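Local coordinates for Na Glutathione S-transferase 2 (Necator americanus, PDB 2ON5), which probably catalyses the conjugation of glutathione to electrophilic compounds, as a hookworm member of the glutathione S-transferase family that binds glutathione, at residues I18-A23 with A156-A161. Numbering follows the deposited sequence.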
loop_
_atom_site.group_PDB
_atom_site.type_symbol
_atom_site.label_atom_id
_atom_site.label_comp_id
_atom_site.label_asym_id
_atom_site.label_seq_id
_atom_site.Cartn_x
_atom_site.Cartn_y
_atom_site.Cartn_z
ATOM N N ILE A 18 11.930 3.642 -7.820
ATOM C CA ILE A 18 12.965 2.767 -7.230
ATOM C C ILE A 18 14.290 3.038 -7.951
ATOM O O ILE A 18 15.356 3.196 -7.324
ATOM C CB ILE A 18 12.576 1.279 -7.354
ATOM C CG1 ILE A 18 11.378 0.938 -6.450
ATOM C CG2 ILE A 18 13.766 0.360 -7.048
ATOM C CD1 ILE A 18 10.505 -0.214 -7.023
ATOM N N ARG A 19 14.226 3.110 -9.274
ATOM C CA ARG A 19 15.422 3.476 -10.036
ATOM C C ARG A 19 15.961 4.858 -9.573
ATOM O O ARG A 19 17.167 5.111 -9.629
ATOM C CB ARG A 19 15.142 3.501 -11.539
ATOM C CG ARG A 19 14.649 2.183 -12.108
ATOM C CD ARG A 19 14.719 2.182 -13.644
ATOM N NE ARG A 19 14.072 1.015 -14.220
ATOM C CZ ARG A 19 12.898 1.034 -14.833
ATOM N NH1 ARG A 19 12.223 2.170 -14.892
ATOM N NH2 ARG A 19 12.391 -0.088 -15.351
ATOM N N GLN A 20 15.066 5.741 -9.154
ATOM C CA GLN A 20 15.475 7.108 -8.787
ATOM C C GLN A 20 16.045 7.124 -7.386
ATOM O O GLN A 20 16.888 7.944 -7.094
ATOM C CB GLN A 20 14.334 8.125 -8.940
ATOM C CG GLN A 20 14.026 8.357 -10.445
ATOM C CD GLN A 20 12.825 9.243 -10.721
ATOM O OE1 GLN A 20 12.358 9.324 -11.866
ATOM N NE2 GLN A 20 12.305 9.902 -9.680
ATOM N N ILE A 21 15.573 6.227 -6.537
ATOM C CA ILE A 21 16.207 6.034 -5.215
ATOM C C ILE A 21 17.668 5.597 -5.400
ATOM O O ILE A 21 18.583 6.149 -4.757
ATOM C CB ILE A 21 15.457 5.020 -4.367
ATOM C CG1 ILE A 21 14.082 5.601 -3.959
ATOM C CG2 ILE A 21 16.352 4.586 -3.161
ATOM C CD1 ILE A 21 13.067 4.533 -3.399
ATOM N N PHE A 22 17.897 4.640 -6.300
ATOM C CA PHE A 22 19.288 4.191 -6.558
ATOM C C PHE A 22 20.159 5.330 -7.064
ATOM O O PHE A 22 21.315 5.470 -6.642
ATOM C CB PHE A 22 19.352 3.030 -7.561
ATOM C CG PHE A 22 18.963 1.691 -7.002
ATOM C CD1 PHE A 22 19.664 1.124 -5.942
ATOM C CD2 PHE A 22 17.929 0.955 -7.590
ATOM C CE1 PHE A 22 19.319 -0.118 -5.440
ATOM C CE2 PHE A 22 17.593 -0.332 -7.105
ATOM C CZ PHE A 22 18.282 -0.852 -6.025
ATOM N N ALA A 23 19.624 6.123 -7.996
ATOM C CA ALA A 23 20.336 7.284 -8.535
ATOM C C ALA A 23 20.695 8.288 -7.456
ATOM O O ALA A 23 21.828 8.729 -7.386
ATOM C CB ALA A 23 19.512 7.954 -9.649
ATOM N N ALA A 156 7.997 9.441 -1.421
ATOM C CA ALA A 156 6.679 9.944 -1.796
ATOM C C ALA A 156 6.818 11.100 -2.822
ATOM O O ALA A 156 6.027 11.184 -3.760
ATOM C CB ALA A 156 5.880 10.381 -0.553
ATOM N N ASP A 157 7.808 11.980 -2.629
ATOM C CA ASP A 157 8.119 13.038 -3.609
ATOM C C ASP A 157 8.434 12.441 -4.990
ATOM O O ASP A 157 7.957 12.930 -6.023
ATOM C CB ASP A 157 9.276 13.904 -3.139
ATOM C CG ASP A 157 8.944 14.666 -1.865
ATOM O OD1 ASP A 157 9.648 14.429 -0.854
ATOM O OD2 ASP A 157 7.944 15.443 -1.892
ATOM N N LEU A 158 9.223 11.377 -4.981
ATOM C CA LEU A 158 9.688 10.782 -6.219
ATOM C C LEU A 158 8.498 10.209 -6.951
ATOM O O LEU A 158 8.369 10.421 -8.154
ATOM C CB LEU A 158 10.760 9.704 -5.955
ATOM C CG LEU A 158 12.070 10.157 -5.270
ATOM C CD1 LEU A 158 13.034 8.990 -4.951
ATOM C CD2 LEU A 158 12.795 11.215 -6.108
ATOM N N CYS A 159 7.603 9.537 -6.209
ATOM C CA CYS A 159 6.369 8.971 -6.806
ATOM C C CYS A 159 5.549 10.071 -7.463
ATOM O O CYS A 159 5.139 9.937 -8.620
ATOM C CB CYS A 159 5.495 8.240 -5.770
ATOM S SG CYS A 159 6.214 6.680 -5.210
ATOM N N LEU A 160 5.274 11.146 -6.723
ATOM C CA LEU A 160 4.425 12.207 -7.284
ATOM C C LEU A 160 5.056 12.955 -8.474
ATOM O O LEU A 160 4.380 13.158 -9.513
ATOM C CB LEU A 160 3.972 13.198 -6.200
ATOM C CG LEU A 160 3.001 14.279 -6.665
ATOM C CD1 LEU A 160 1.655 13.678 -7.085
ATOM C CD2 LEU A 160 2.865 15.348 -5.580
ATOM N N ALA A 161 6.299 13.412 -8.307
ATOM C CA ALA A 161 7.025 14.153 -9.369
ATOM C C ALA A 161 7.113 13.302 -10.644
ATOM O O ALA A 161 6.894 13.787 -11.781
ATOM C CB ALA A 161 8.455 14.541 -8.887
#
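The interface between the thioredoxin-like N-terminal domain and the all-helical C-terminal domain of a glutathione S-transferase is illustrated here by L158, which reaches from helix 155-168 to Q20 and I21 on helix 16-25. Across segments 18-23 and 156-161 the nearest CA atoms, those of Q20 and L158, are 7.3 Å apart. No hydrogen bond joins the two segments; L158 fills the gap by van der Waals contact, apolar against I21. The two methyls of its fork take different partners. CD1 lies 3.7 Å from I21 CG1, meeting the methylene at the root of the longer branch rather than its terminal methyl. The same CD1 is 4.1 Å from I21 N, close against the backbone of helix 16-25. In I21 that branch is anti to the carbonyl carbon (chi1 -69°), which sets CG1 on the side facing L158, and the two side chains pass at a slant. The other methyl, CD2, rests beside the amide end of Q20, whose extended chain runs alongside the leucine, pointing the contrary way. All three residues are buried; the I21 side chain is about 12 Å from a bound glutathione, and none of the three lines the ligand pocket, so this is domain packing. Within the C-terminal domain, at the start of helix 155-168, D157 OD1 accepts a hydrogen bond from T154 N, consistent with the N-capping box familiar at the start of this helix in the family. L194 of helix 192-200 touches both Q20 and L158, V188 of helix 179-189 packs on L158, and S72 of helix 64-75 meets I21, placing the junction among helices of both domains.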